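Local coordinates for thioredoxin domain-containing protein (Silicibacter pomeroyi, PDB 3EYT) that is of uncertain function but, as a thioredoxin-like protein of the AhpC/TSA family, probably has oxidoreductase or antioxidant activity, at residues G97-G102 and P107-A112; S120-D125 and R131-G136. All blocks are in the same frame, centred on the assembly; numbering follows the deposited sequence.

Interaction 1: G97-G102 and P107-A112; sequences GVDQPG and PRTMAA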
loop_
_atom_site.group_PDB
_atom_site.type_symbol
_atom_site.label_atom_id
_atom_site.label_comp_id
_atom_site.label_asym_id
_atom_site.label_seq_id
_atom_site.Cartn_x
_atom_site.Cartn_y
_atom_site.Cartn_z
ATOM N N GLY C 97 6.071 -12.325 9.948
ATOM C CA GLY C 97 6.613 -12.339 8.565
ATOM C C GLY C 97 5.527 -11.939 7.587
ATOM O O GLY C 97 4.405 -12.413 7.709
ATOM N N VAL C 98 5.840 -11.063 6.625
ATOM C CA VAL C 98 4.883 -10.743 5.567
ATOM C C VAL C 98 5.048 -11.793 4.452
ATOM O O VAL C 98 6.150 -11.956 3.873
ATOM C CB VAL C 98 5.111 -9.332 4.970
ATOM C CG1 VAL C 98 4.140 -9.064 3.766
ATOM C CG2 VAL C 98 4.942 -8.246 6.056
ATOM N N ASP C 99 3.960 -12.490 4.166
ATOM C CA ASP C 99 3.978 -13.571 3.181
ATOM C C ASP C 99 4.230 -12.939 1.799
ATOM O O ASP C 99 3.679 -11.897 1.471
ATOM C CB ASP C 99 2.645 -14.272 3.200
ATOM C CG ASP C 99 2.683 -15.660 2.552
ATOM O OD1 ASP C 99 3.691 -16.056 1.874
ATOM O OD2 ASP C 99 1.665 -16.348 2.697
ATOM N N GLN C 100 5.067 -13.573 0.993
ATOM C CA GLN C 100 5.370 -13.038 -0.352
ATOM C C GLN C 100 4.131 -13.024 -1.266
ATOM O O GLN C 100 3.325 -13.957 -1.237
ATOM C CB GLN C 100 6.469 -13.870 -1.017
ATOM C CG GLN C 100 7.845 -13.809 -0.338
ATOM C CD GLN C 100 8.888 -14.636 -1.103
ATOM O OE1 GLN C 100 8.615 -15.215 -2.180
ATOM N NE2 GLN C 100 10.088 -14.708 -0.543
ATOM N N PRO C 101 4.033 -12.019 -2.147
ATOM C CA PRO C 101 2.905 -11.965 -3.080
ATOM C C PRO C 101 2.900 -13.164 -4.046
ATOM O O PRO C 101 3.965 -13.629 -4.481
ATOM C CB PRO C 101 3.138 -10.662 -3.846
ATOM C CG PRO C 101 4.653 -10.370 -3.670
ATOM C CD PRO C 101 4.995 -10.899 -2.331
ATOM N N GLY C 102 1.709 -13.674 -4.341
ATOM C CA GLY C 102 1.574 -14.864 -5.166
ATOM C C GLY C 102 1.370 -14.472 -6.617
ATOM O O GLY C 102 1.393 -13.268 -6.961
ATOM N N PRO C 107 -1.153 -15.158 -1.176
ATOM C CA PRO C 107 0.304 -15.095 -1.122
ATOM C C PRO C 107 0.950 -16.495 -1.081
ATOM O O PRO C 107 0.236 -17.494 -0.923
ATOM C CB PRO C 107 0.579 -14.279 0.130
ATOM C CG PRO C 107 -0.625 -14.557 1.045
ATOM C CD PRO C 107 -1.793 -14.790 0.115
ATOM N N ARG C 108 2.283 -16.564 -1.196
ATOM C CA ARG C 108 2.948 -17.833 -1.560
ATOM C C ARG C 108 2.921 -18.889 -0.450
ATOM O O ARG C 108 2.664 -20.080 -0.723
ATOM C CB ARG C 108 4.398 -17.602 -2.032
ATOM C CG ARG C 108 4.468 -16.709 -3.266
ATOM C CD ARG C 108 5.794 -16.770 -3.970
ATOM N NE ARG C 108 6.160 -18.133 -4.332
ATOM C CZ ARG C 108 5.931 -18.687 -5.522
ATOM N NH1 ARG C 108 5.336 -18.000 -6.496
ATOM N NH2 ARG C 108 6.307 -19.935 -5.740
ATOM N N THR C 109 3.223 -18.477 0.778
ATOM C CA THR C 109 3.260 -19.453 1.892
ATOM C C THR C 109 1.848 -19.949 2.214
ATOM O O THR C 109 1.603 -21.162 2.434
ATOM C CB THR C 109 3.909 -18.837 3.145
ATOM O OG1 THR C 109 5.131 -18.208 2.757
ATOM C CG2 THR C 109 4.173 -19.882 4.230
HETATM N N MSE C 110 0.908 -19.015 2.214
HETATM C CA MSE C 110 -0.487 -19.390 2.389
HETATM C C MSE C 110 -0.948 -20.462 1.384
HETATM O O MSE C 110 -1.584 -21.439 1.791
HETATM C CB MSE C 110 -1.396 -18.159 2.227
HETATM C CG MSE C 110 -2.829 -18.460 2.682
HETATM SE SE MSE C 110 -4.039 -16.948 2.431
HETATM C CE MSE C 110 -5.649 -17.841 3.081
ATOM N N ALA C 111 -0.638 -20.272 0.100
ATOM C CA ALA C 111 -0.966 -21.259 -0.935
ATOM C C ALA C 111 -0.215 -22.556 -0.724
ATOM O O ALA C 111 -0.806 -23.614 -0.833
ATOM C CB ALA C 111 -0.706 -20.702 -2.352
ATOM N N ALA C 112 1.086 -22.485 -0.415
ATOM C CA ALA C 112 1.888 -23.690 -0.162
ATOM C C ALA C 112 1.282 -24.548 0.951
ATOM O O ALA C 112 1.333 -25.781 0.885
ATOM C CB ALA C 112 3.352 -23.318 0.209
HETATM O O HOH W 1 4.583 -15.184 -6.798
#
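A buried carboxylate-to-helix-start contact joins Asp99, at the end of strand 96-99 in the thioredoxin-like sheet, to Thr109 and Met110 in the first turn of helix 108-112. The chain leaves the strand, makes a short loop and returns, with strand and helix axes at 73°. Pro107 occupies the N-cap position, where its ring offers no acceptor for the first helical amides; Asp99 meets two of them from the neighbouring strand end. Its CG stands anti to the backbone N (chi1 -162°), which carries the carboxylate across to the helix. Asp99 OD1 takes Thr109 N at 2.7 Å and OD2 takes Met110 N at 2.8 Å, each on its syn lone pair, so the carboxylate straddles two successive N-H groups. The Thr109 hydroxyl, OG1, donates to Asp99 OD1 at 2.7 Å from above the carboxylate plane, and is also hydrogen-bonded to Gln10 N. Three bonds fix the carboxylate's rotation, and the helix start would probably help stabilise its negative charge. With an alanine in place of Asp99, the amides of Thr109 and Met110 would probably be left without this acceptor, and the threonine hydroxyl would lose one of its two partners, keeping Gln10 N.

Asp99 OD2 also lies against Pro107 CG at 3.3 Å. One residue on, Gln100 O accepts Arg108 N at 2.8 Å. Gln100 NE2 donates to Ile11 O and to Gln12 O of a neighbouring subunit, Arg108 NE to Gln10 OE1, and Gly102 O is hydrogen-bonded to Lys84 NZ of that neighbour. The aliphatic part of Arg108 passes over the loop, CG lying 3.3 Å from Pro101 O. Water 1 donates to Pro101 O and accepts, in the guanidinium plane, from Arg108 NH1 at 2.9 Å.

Interaction 2: S120-D125 and R131-G136; sequences SLLLID and RAHHFG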
loop_
_atom_site.group_PDB
_atom_site.type_symbol
_atom_site.label_atom_id
_atom_site.label_comp_id
_atom_site.label_asym_id
_atom_site.label_seq_id
_atom_site.Cartn_x
_atom_site.Cartn_y
_atom_site.Cartn_z
ATOM N N SER C 120 -5.610 -18.900 10.717
ATOM C CA SER C 120 -5.232 -20.301 10.739
ATOM C C SER C 120 -4.084 -20.474 11.689
ATOM O O SER C 120 -3.200 -19.618 11.777
ATOM C CB SER C 120 -4.849 -20.794 9.340
ATOM O OG SER C 120 -6.006 -20.748 8.525
ATOM N N LEU C 121 -4.086 -21.597 12.391
ATOM C CA LEU C 121 -3.018 -21.885 13.310
ATOM C C LEU C 121 -2.355 -23.180 12.857
ATOM O O LEU C 121 -3.049 -24.198 12.647
ATOM C CB LEU C 121 -3.546 -21.940 14.755
ATOM C CG LEU C 121 -2.414 -21.891 15.820
ATOM C CD1 LEU C 121 -2.811 -21.239 17.080
ATOM C CD2 LEU C 121 -1.899 -23.282 16.102
ATOM N N LEU C 122 -1.033 -23.124 12.640
ATOM C CA LEU C 122 -0.282 -24.292 12.164
ATOM C C LEU C 122 0.694 -24.710 13.240
ATOM O O LEU C 122 1.308 -23.852 13.892
ATOM C CB LEU C 122 0.498 -23.969 10.892
ATOM C CG LEU C 122 -0.127 -23.439 9.580
ATOM C CD1 LEU C 122 -0.799 -24.533 8.832
ATOM C CD2 LEU C 122 -1.061 -22.239 9.738
ATOM N N LEU C 123 0.840 -26.019 13.426
ATOM C CA LEU C 123 1.771 -26.593 14.389
ATOM C C LEU C 123 2.748 -27.503 13.692
ATOM O O LEU C 123 2.343 -28.486 13.042
ATOM C CB LEU C 123 1.062 -27.458 15.444
ATOM C CG LEU C 123 0.398 -26.925 16.704
ATOM C CD1 LEU C 123 0.336 -28.112 17.691
ATOM C CD2 LEU C 123 1.127 -25.736 17.320
ATOM N N ILE C 124 4.026 -27.186 13.867
ATOM C CA ILE C 124 5.131 -27.909 13.272
ATOM C C ILE C 124 5.958 -28.572 14.373
ATOM O O ILE C 124 6.358 -27.928 15.351
ATOM C CB ILE C 124 6.005 -26.969 12.413
ATOM C CG1 ILE C 124 5.187 -26.440 11.211
ATOM C CG2 ILE C 124 7.288 -27.669 11.911
ATOM C CD1 ILE C 124 5.841 -25.244 10.552
ATOM N N ASP C 125 6.212 -29.862 14.207
ATOM C CA ASP C 125 6.916 -30.625 15.235
ATOM C C ASP C 125 8.418 -30.332 15.232
ATOM O O ASP C 125 8.903 -29.634 14.361
ATOM C CB ASP C 125 6.583 -32.123 15.143
ATOM C CG ASP C 125 7.160 -32.810 13.904
ATOM O OD1 ASP C 125 8.082 -32.279 13.232
ATOM O OD2 ASP C 125 6.692 -33.941 13.616
ATOM N N ARG C 131 1.923 -30.867 11.716
ATOM C CA ARG C 131 1.212 -31.840 12.526
ATOM C C ARG C 131 -0.207 -31.406 12.876
ATOM O O ARG C 131 -1.032 -32.236 13.230
ATOM C CB ARG C 131 2.001 -32.128 13.808
ATOM C CG ARG C 131 3.366 -32.728 13.551
ATOM C CD ARG C 131 3.255 -34.202 13.123
ATOM N NE ARG C 131 2.752 -35.015 14.236
ATOM C CZ ARG C 131 3.514 -35.481 15.223
ATOM N NH1 ARG C 131 4.813 -35.232 15.244
ATOM N NH2 ARG C 131 2.982 -36.209 16.191
ATOM N N ALA C 132 -0.486 -30.104 12.827
ATOM C CA ALA C 132 -1.866 -29.654 12.961
ATOM C C ALA C 132 -2.049 -28.396 12.150
ATOM O O ALA C 132 -1.104 -27.641 11.945
ATOM C CB ALA C 132 -2.259 -29.406 14.428
ATOM N N HIS C 133 -3.282 -28.170 11.720
ATOM C CA HIS C 133 -3.602 -27.043 10.857
ATOM C C HIS C 133 -5.061 -26.699 11.154
ATOM O O HIS C 133 -5.978 -27.378 10.687
ATOM C CB HIS C 133 -3.371 -27.442 9.402
ATOM C CG HIS C 133 -3.660 -26.350 8.412
ATOM N ND1 HIS C 133 -3.392 -26.488 7.074
ATOM C CD2 HIS C 133 -4.197 -25.114 8.561
ATOM C CE1 HIS C 133 -3.745 -25.387 6.429
ATOM N NE2 HIS C 133 -4.243 -24.535 7.306
ATOM N N HIS C 134 -5.261 -25.657 11.958
ATOM C CA HIS C 134 -6.592 -25.261 12.434
ATOM C C HIS C 134 -7.038 -23.997 11.760
ATOM O O HIS C 134 -6.289 -23.036 11.712
ATOM C CB HIS C 134 -6.580 -25.002 13.932
ATOM C CG HIS C 134 -6.163 -26.190 14.740
ATOM N ND1 HIS C 134 -6.930 -27.328 14.843
ATOM C CD2 HIS C 134 -5.056 -26.416 15.488
ATOM C CE1 HIS C 134 -6.316 -28.206 15.619
ATOM N NE2 HIS C 134 -5.183 -27.670 16.037
ATOM N N PHE C 135 -8.281 -23.986 11.300
ATOM C CA PHE C 135 -8.852 -22.829 10.646
ATOM C C PHE C 135 -9.945 -22.268 11.546
ATOM O O PHE C 135 -10.858 -22.990 11.926
ATOM C CB PHE C 135 -9.424 -23.237 9.276
ATOM C CG PHE C 135 -10.212 -22.148 8.611
ATOM C CD1 PHE C 135 -9.714 -20.858 8.549
ATOM C CD2 PHE C 135 -11.463 -22.419 8.045
ATOM C CE1 PHE C 135 -10.437 -19.816 7.944
ATOM C CE2 PHE C 135 -12.206 -21.399 7.411
ATOM C CZ PHE C 135 -11.681 -20.074 7.374
ATOM N N GLY C 136 -9.864 -20.987 11.911
ATOM C CA GLY C 136 -10.909 -20.393 12.765
ATOM C C GLY C 136 -10.728 -20.662 14.258
ATOM O O GLY C 136 -9.612 -20.569 14.789
HETATM O O HOH W 2 -6.541 -23.025 6.900
#
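Leu121 and His134 pair across a beta hairpin, strand 120-124 running antiparallel to strand 129-135. They form a hydrogen-bonded pair, with Leu121 N to His134 O and His134 N to Leu121 O both at 2.7 Å. A classic beta bulge interrupts the pairing farther along: Arg131 and Ala132 both face Leu123, whose O accepts both backbone N-H groups, the one from Arg131 N at 2.8 Å and the longer one from Ala132 N at 3.3 Å.

The tight part is Leu122 against His133. Leu122 CD1 sits squarely over the face of the His133 ring, 3.5 Å from its centroid, a CH-pi contact reached because His133 CG is anti to its backbone N (chi1 -180°). Water 2 bridges His133 NE2 to Ser120 OG, diagonally across the strands; Ser120 OG is also bonded to Gly117 O. On the other face, Leu123 CB meets Ala132 CB at 4.0 Å. Phe135 is the loose part, exposed and merely brushing Ser120 OG with CD1. At the partly exposed far end a firm salt bridge forms: Arg131 NH1 meets the anti lone pair of Asp125 OD2 at 2.8 Å, the two planes 80° apart, while its NH2 forms a separate salt bridge with Glu153 OE2.

Strand 30-36 flanks strand 120-124 in the sheet, and Leu121 and Leu123 also pack on helix 140-151, whose Glu146 holds His134 NE2.

In the fold
Interaction 1 comes first along the chain and closes before interaction 2 opens; helix 108-112 runs on through a loop to strand 120-124. Their centres lie 16 Å apart and their nearest atoms about 6 Å, so the two do not touch, yet both reach the same mixed sheet, interaction 1 through strand 96-99 alone. Strands 63-69 and 30-36 lie between strand 96-99 and strand 120-124 in that sheet. Interaction 1 joins the end of strand 96-99 to helix 108-112 and reaches a neighbouring subunit, while interaction 2 builds the hairpin of the other half within a single chain. Phe135 lies near, without touching, a possible thioredoxin-type CxxC at the start of helix 41-57; that pattern, unconfirmed, would be consistent with a redox role.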